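Local coordinates for intracellular protein transport protein USO1 (Saccharomyces cerevisiae S288c, PDB 6LSU), which tethers membranes in the secretory pathway and is required for protein transport from the endoplasmic reticulum to the Golgi complex, at residues 634-637 / 638-641; 591-594 / 595-598; 706-709 / 710-714. One frame throughout, in Å; residues are numbered along the deposited sequence.

Interaction 1. Residues 634-637 / 638-641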
# COMPACT_ATOMS: atom_id res chain seq x y z
N VAL A 634 -13.04 -35.71 -3.07
CA VAL A 634 -13.08 -34.90 -4.32
C VAL A 634 -12.73 -35.86 -5.46
O VAL A 634 -13.44 -35.86 -6.46
CB VAL A 634 -12.18 -33.64 -4.25
CG1 VAL A 634 -11.87 -33.05 -5.63
CG2 VAL A 634 -12.79 -32.58 -3.36
N ALA A 635 -11.68 -36.67 -5.28
CA ALA A 635 -11.22 -37.67 -6.28
C ALA A 635 -12.40 -38.58 -6.60
O ALA A 635 -12.57 -38.96 -7.78
CB ALA A 635 -10.03 -38.45 -5.78
N TYR A 636 -13.22 -38.91 -5.59
CA TYR A 636 -14.42 -39.74 -5.83
C TYR A 636 -15.37 -39.01 -6.80
O TYR A 636 -15.74 -39.61 -7.82
CB TYR A 636 -15.11 -40.16 -4.52
CG TYR A 636 -16.45 -40.77 -4.84
CD1 TYR A 636 -16.54 -41.83 -5.72
CD2 TYR A 636 -17.61 -40.23 -4.35
CE1 TYR A 636 -17.76 -42.35 -6.10
CE2 TYR A 636 -18.84 -40.75 -4.71
CZ TYR A 636 -18.91 -41.81 -5.58
OH TYR A 636 -20.12 -42.32 -5.94
N GLU A 637 -15.71 -37.75 -6.51
CA GLU A 637 -16.70 -36.90 -7.24
C GLU A 637 -16.41 -36.75 -8.74
O GLU A 637 -17.35 -36.47 -9.51
CB GLU A 637 -16.68 -35.49 -6.65
CG GLU A 637 -17.66 -34.55 -7.32
CD GLU A 637 -19.07 -34.66 -6.79
OE1 GLU A 637 -20.02 -34.50 -7.59
OE2 GLU A 637 -19.22 -34.85 -5.57
N PHE A 638 -15.16 -36.88 -9.17
CA PHE A 638 -14.81 -36.71 -10.61
C PHE A 638 -14.22 -38.02 -11.12
O PHE A 638 -13.60 -38.01 -12.20
CB PHE A 638 -13.96 -35.43 -10.73
CG PHE A 638 -14.67 -34.21 -10.16
CD1 PHE A 638 -15.73 -33.63 -10.84
CD2 PHE A 638 -14.32 -33.68 -8.93
CE1 PHE A 638 -16.41 -32.53 -10.32
CE2 PHE A 638 -14.98 -32.56 -8.42
CZ PHE A 638 -16.02 -31.99 -9.12
N SER A 639 -14.44 -39.12 -10.40
CA SER A 639 -14.21 -40.52 -10.86
C SER A 639 -15.33 -40.92 -11.84
O SER A 639 -16.49 -40.54 -11.59
CB SER A 639 -14.20 -41.47 -9.72
OG SER A 639 -15.49 -41.52 -9.12
N SER A 640 -15.01 -41.69 -12.88
CA SER A 640 -15.99 -42.30 -13.80
C SER A 640 -15.85 -43.83 -13.83
O SER A 640 -14.95 -44.38 -13.12
CB SER A 640 -15.87 -41.69 -15.18
OG SER A 640 -14.90 -42.38 -15.98
N LYS A 641 -16.71 -44.49 -14.61
CA LYS A 641 -16.69 -45.96 -14.87
C LYS A 641 -15.32 -46.39 -15.39
O LYS A 641 -14.89 -47.50 -15.02
CB LYS A 641 -17.69 -46.32 -15.96
CG LYS A 641 -19.13 -46.52 -15.51
CD LYS A 641 -20.11 -46.42 -16.65
CE LYS A 641 -19.61 -47.04 -17.95
NZ LYS A 641 -20.72 -47.41 -18.86
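Glu637 and Phe638 fold against each other where helix 622-637 runs out, a local contact at the C-terminal end of a helix in the armadillo (ARM) array of the globular head. The residues up to Ala635 belong to ARM repeat 10, and Phe638 is the first to leave the helical path. The main contact is a CH-pi one: Glu637 CG sits over one face of the Phe638 ring, 3.6 Å from its centroid and shifted toward the rim. Glu637 holds CG anti to its own N (chi1 -180°), next to the carbonyl carbon that leads into Phe638, and this brings the methylene across the aromatic face. One turn back, Val634 CG1 makes a looser apolar contact at 4.2 Å with Phe638 CD2. The ring also meets Phe591, whereas the carboxylate of Glu637 has a long, weak ion pair with Arg715 through OE1.

The backbone closes with a tighter turn. Phe638 N still reaches Val634 O, but weakly at 3.4 Å, while Ser639 N donates to Tyr636 O, only three residues back. The Tyr636 ring meets Phe651 of helix 647-658. The Ser639 N to Tyr636 O bond measures 2.9 Å and comes from above the carbonyl plane, 58° out of it.

Interaction 2. Residues 591-594 / 595-598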
# COMPACT_ATOMS: atom_id res chain seq x y z
N PHE A 591 -10.43 -31.09 -8.61
CA PHE A 591 -11.81 -30.52 -8.63
C PHE A 591 -12.19 -30.07 -10.06
O PHE A 591 -11.51 -29.19 -10.65
CB PHE A 591 -11.95 -29.39 -7.62
CG PHE A 591 -13.40 -29.08 -7.36
CD1 PHE A 591 -14.19 -28.57 -8.38
CD2 PHE A 591 -13.98 -29.34 -6.13
CE1 PHE A 591 -15.53 -28.31 -8.17
CE2 PHE A 591 -15.33 -29.09 -5.93
CZ PHE A 591 -16.10 -28.58 -6.95
N GLY A 592 -13.23 -30.71 -10.60
CA GLY A 592 -13.81 -30.52 -11.94
C GLY A 592 -12.86 -30.92 -13.06
O GLY A 592 -13.07 -30.43 -14.19
N ASP A 593 -11.85 -31.74 -12.81
CA ASP A 593 -10.88 -32.16 -13.85
C ASP A 593 -10.81 -33.71 -13.84
O ASP A 593 -9.99 -34.33 -13.12
CB ASP A 593 -9.56 -31.39 -13.68
CG ASP A 593 -8.51 -31.66 -14.74
OD1 ASP A 593 -8.79 -32.45 -15.64
OD2 ASP A 593 -7.41 -31.08 -14.67
N PHE A 594 -11.65 -34.33 -14.65
CA PHE A 594 -11.75 -35.79 -14.90
C PHE A 594 -10.38 -36.39 -15.24
O PHE A 594 -9.99 -37.36 -14.60
CB PHE A 594 -12.80 -36.05 -15.98
CG PHE A 594 -14.21 -35.86 -15.48
CD1 PHE A 594 -14.85 -34.63 -15.56
CD2 PHE A 594 -14.92 -36.92 -14.92
CE1 PHE A 594 -16.14 -34.46 -15.09
CE2 PHE A 594 -16.21 -36.75 -14.44
CZ PHE A 594 -16.82 -35.52 -14.53
N LYS A 595 -9.65 -35.87 -16.20
CA LYS A 595 -8.33 -36.43 -16.58
C LYS A 595 -7.37 -36.36 -15.39
O LYS A 595 -6.48 -37.23 -15.29
CB LYS A 595 -7.70 -35.70 -17.77
CG LYS A 595 -8.60 -35.52 -18.98
CD LYS A 595 -7.85 -35.49 -20.32
CE LYS A 595 -8.44 -34.54 -21.35
NZ LYS A 595 -9.92 -34.64 -21.40
N ALA A 596 -7.46 -35.32 -14.55
CA ALA A 596 -6.56 -35.18 -13.39
C ALA A 596 -6.97 -36.21 -12.34
O ALA A 596 -6.06 -36.72 -11.66
CB ALA A 596 -6.56 -33.78 -12.83
N THR A 597 -8.28 -36.48 -12.21
CA THR A 597 -8.81 -37.46 -11.23
C THR A 597 -8.33 -38.86 -11.65
O THR A 597 -7.88 -39.63 -10.79
CB THR A 597 -10.33 -37.37 -11.07
OG1 THR A 597 -10.68 -36.16 -10.39
CG2 THR A 597 -10.90 -38.51 -10.25
N ASN A 598 -8.36 -39.17 -12.93
CA ASN A 598 -7.90 -40.47 -13.47
C ASN A 598 -6.41 -40.66 -13.19
O ASN A 598 -6.00 -41.82 -12.90
CB ASN A 598 -8.25 -40.63 -14.96
CG ASN A 598 -9.74 -40.80 -15.18
OD1 ASN A 598 -10.53 -40.76 -14.23
ND2 ASN A 598 -10.14 -40.97 -16.42
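Asp593 and Ala596 meet through the aspartate's carboxylate. Asp593 OD1 accepts from Ala596 N in a weak bond of 3.3 Å with an N-H...O angle of 150°. With chi1 at -176° the carboxylate swings away from the aspartate's N and beside its carbonyl carbon, facing the first turn of the helix. OD2 has a long, weak ion pair with Arg539. Asp593 is thus the N-cap of helix 594-601, which falls within the range of ARM repeat 10, and its negative charge probably suits the amide-rich helix end.

Van der Waals contact goes with the cap: the Ala596 methyl lies against the carboxylate, its CB 3.4 Å from Asp593 OD2, and also touches Trp589 and Leu590 of the preceding helix.

Among the backbone bonds, Thr597 N gives Asp593 O a 2.9 Å bond, and Thr597 OG1 adds a weak one of 3.4 Å to the same Asp593 O. One residue on, Asn598 N donates to Phe594 O at 3.0 Å. Asn598 CG stays close to that carbonyl, 3.5 Å from Phe594 O, while its OD1 is hydrogen-bonded to Ser643 OG in the loop after helix 622-637.

Interaction 3. Residues 706-709 / 710-714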
# COMPACT_ATOMS: atom_id res chain seq x y z
N ILE A 706 -9.08 -21.41 -0.88
CA ILE A 706 -10.14 -20.80 -0.02
C ILE A 706 -11.38 -20.51 -0.86
O ILE A 706 -12.45 -20.71 -0.33
CB ILE A 706 -9.65 -19.53 0.69
CG1 ILE A 706 -8.44 -19.79 1.58
CG2 ILE A 706 -10.77 -18.91 1.49
CD1 ILE A 706 -7.72 -18.56 2.01
N GLN A 707 -11.25 -19.95 -2.07
CA GLN A 707 -12.42 -19.50 -2.85
C GLN A 707 -13.12 -20.78 -3.32
O GLN A 707 -14.38 -20.87 -3.27
CB GLN A 707 -12.03 -18.62 -4.04
CG GLN A 707 -11.96 -17.12 -3.76
CD GLN A 707 -11.20 -16.42 -4.86
OE1 GLN A 707 -11.63 -16.38 -6.01
NE2 GLN A 707 -10.04 -15.89 -4.52
N LEU A 708 -12.32 -21.73 -3.80
CA LEU A 708 -12.86 -23.01 -4.31
C LEU A 708 -13.61 -23.74 -3.18
O LEU A 708 -14.76 -24.13 -3.38
CB LEU A 708 -11.72 -23.87 -4.84
CG LEU A 708 -12.16 -25.26 -5.28
CD1 LEU A 708 -12.86 -25.18 -6.63
CD2 LEU A 708 -10.99 -26.23 -5.33
N PHE A 709 -13.01 -23.88 -2.00
CA PHE A 709 -13.65 -24.59 -0.88
C PHE A 709 -14.97 -23.90 -0.55
O PHE A 709 -16.04 -24.54 -0.67
CB PHE A 709 -12.73 -24.69 0.33
CG PHE A 709 -13.38 -25.45 1.45
CD1 PHE A 709 -13.58 -26.82 1.36
CD2 PHE A 709 -13.87 -24.78 2.55
CE1 PHE A 709 -14.19 -27.51 2.39
CE2 PHE A 709 -14.49 -25.47 3.57
CZ PHE A 709 -14.66 -26.83 3.49
N ASN A 710 -14.90 -22.61 -0.18
CA ASN A 710 -16.09 -21.83 0.24
C ASN A 710 -17.19 -21.89 -0.83
O ASN A 710 -18.32 -21.98 -0.47
CB ASN A 710 -15.72 -20.41 0.64
CG ASN A 710 -14.90 -20.36 1.92
OD1 ASN A 710 -14.95 -21.29 2.72
ND2 ASN A 710 -14.15 -19.29 2.14
N GLU A 711 -16.86 -21.90 -2.12
CA GLU A 711 -17.87 -21.81 -3.20
C GLU A 711 -18.51 -23.18 -3.46
O GLU A 711 -19.59 -23.18 -4.11
CB GLU A 711 -17.23 -21.20 -4.45
CG GLU A 711 -17.09 -19.68 -4.36
CD GLU A 711 -16.34 -19.00 -5.50
OE1 GLU A 711 -16.26 -19.60 -6.61
OE2 GLU A 711 -15.84 -17.87 -5.26
N ASN A 712 -17.88 -24.28 -3.04
CA ASN A 712 -18.45 -25.66 -3.21
C ASN A 712 -18.43 -26.45 -1.90
O ASN A 712 -18.35 -27.68 -1.97
CB ASN A 712 -17.69 -26.49 -4.24
CG ASN A 712 -17.43 -25.70 -5.49
OD1 ASN A 712 -18.27 -25.71 -6.40
ND2 ASN A 712 -16.29 -25.01 -5.51
N ILE A 713 -18.59 -25.81 -0.75
CA ILE A 713 -18.48 -26.55 0.53
C ILE A 713 -19.57 -27.61 0.61
O ILE A 713 -19.27 -28.70 1.11
CB ILE A 713 -18.51 -25.62 1.75
CG1 ILE A 713 -18.36 -26.44 3.03
CG2 ILE A 713 -19.77 -24.79 1.75
CD1 ILE A 713 -17.98 -25.63 4.22
N TYR A 714 -20.78 -27.33 0.13
CA TYR A 714 -21.89 -28.32 0.16
C TYR A 714 -21.50 -29.53 -0.69
O TYR A 714 -21.48 -30.65 -0.15
CB TYR A 714 -23.21 -27.73 -0.32
CG TYR A 714 -24.34 -28.71 -0.40
CD1 TYR A 714 -25.02 -29.12 0.74
CD2 TYR A 714 -24.72 -29.25 -1.62
CE1 TYR A 714 -26.08 -30.01 0.66
CE2 TYR A 714 -25.77 -30.15 -1.71
CZ TYR A 714 -26.45 -30.52 -0.57
OH TYR A 714 -27.47 -31.41 -0.69
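Leu708 O is gripped by three donors from the turn that follows it. The shortest bond comes from the side chain: Asn712 ND2 donates at 2.8 Å with an N-H...O angle of 147°, tilted modestly from the carbonyl plane. Asn712 N adds a weak bond of 3.1 Å to Leu708 O, and Glu711 N a second weak one to the same oxygen. Asn712 therefore bonds back to one carbonyl through both its backbone and its amide. Its CG is anti to the carbonyl carbon (chi1 -46°), which turns the amide back along the helix and brings ND2 within 3.6 Å of Leu708 CD1.

This is a helix break. Asn712 leaves helical geometry between helix 703-711 and helix 713-717, and although it stands at the N-cap position of the second, its side chain serves the end of the first. Within the first helix, Asn710 N to Ile706 O and Glu711 N to Gln707 O are ordinary helical bonds. One turn apart in that helix, Ile706 and Asn710 lie side by side, Ile706 CG2 3.5 Å from Asn710 ND2. At the break the pattern tightens, and Asn712 N also donates to Phe709 O at 3.0 Å, three residues back.

Phe709 and Ile713 span the break. At chi1 -179° the Phe709 ring lies on the carbonyl side of its residue, facing the following turn, where Ile713 CB stands over one face. The end of the isoleucine reaches the outer part of the ring, Ile713 CD1 lying 3.6 Å from Phe709 CE2.

In the head domain, Phe709 makes edge-to-face contacts with Phe670 of helix 660-673 and with Phe676 just beyond it. Ile713 touches Lys671 on that same helix, and Asn712 packs on Phe591 in the loop between helices 577-590 and 594-601.

Interactions 1 and 2 sit against each other, their centres about 8 Å apart, at the end of helix 622-637 and the start of helix 594-601. Phe638 joins them, its CE2 3.4 Å from Gly592 N. Interaction 3 lies about 17 Å from interaction 2 between centres, yet touches it through Phe591 CZ and Asn712 CG, 3.5 Å apart; it does not touch interaction 1. Interaction 1 is buried, with an aromatic ring at its centre; interaction 2 is partly buried and uses a carboxylate to cap a helix start; interaction 3 is a surface contact where an asparagine amide bonds back across a break between two short helices.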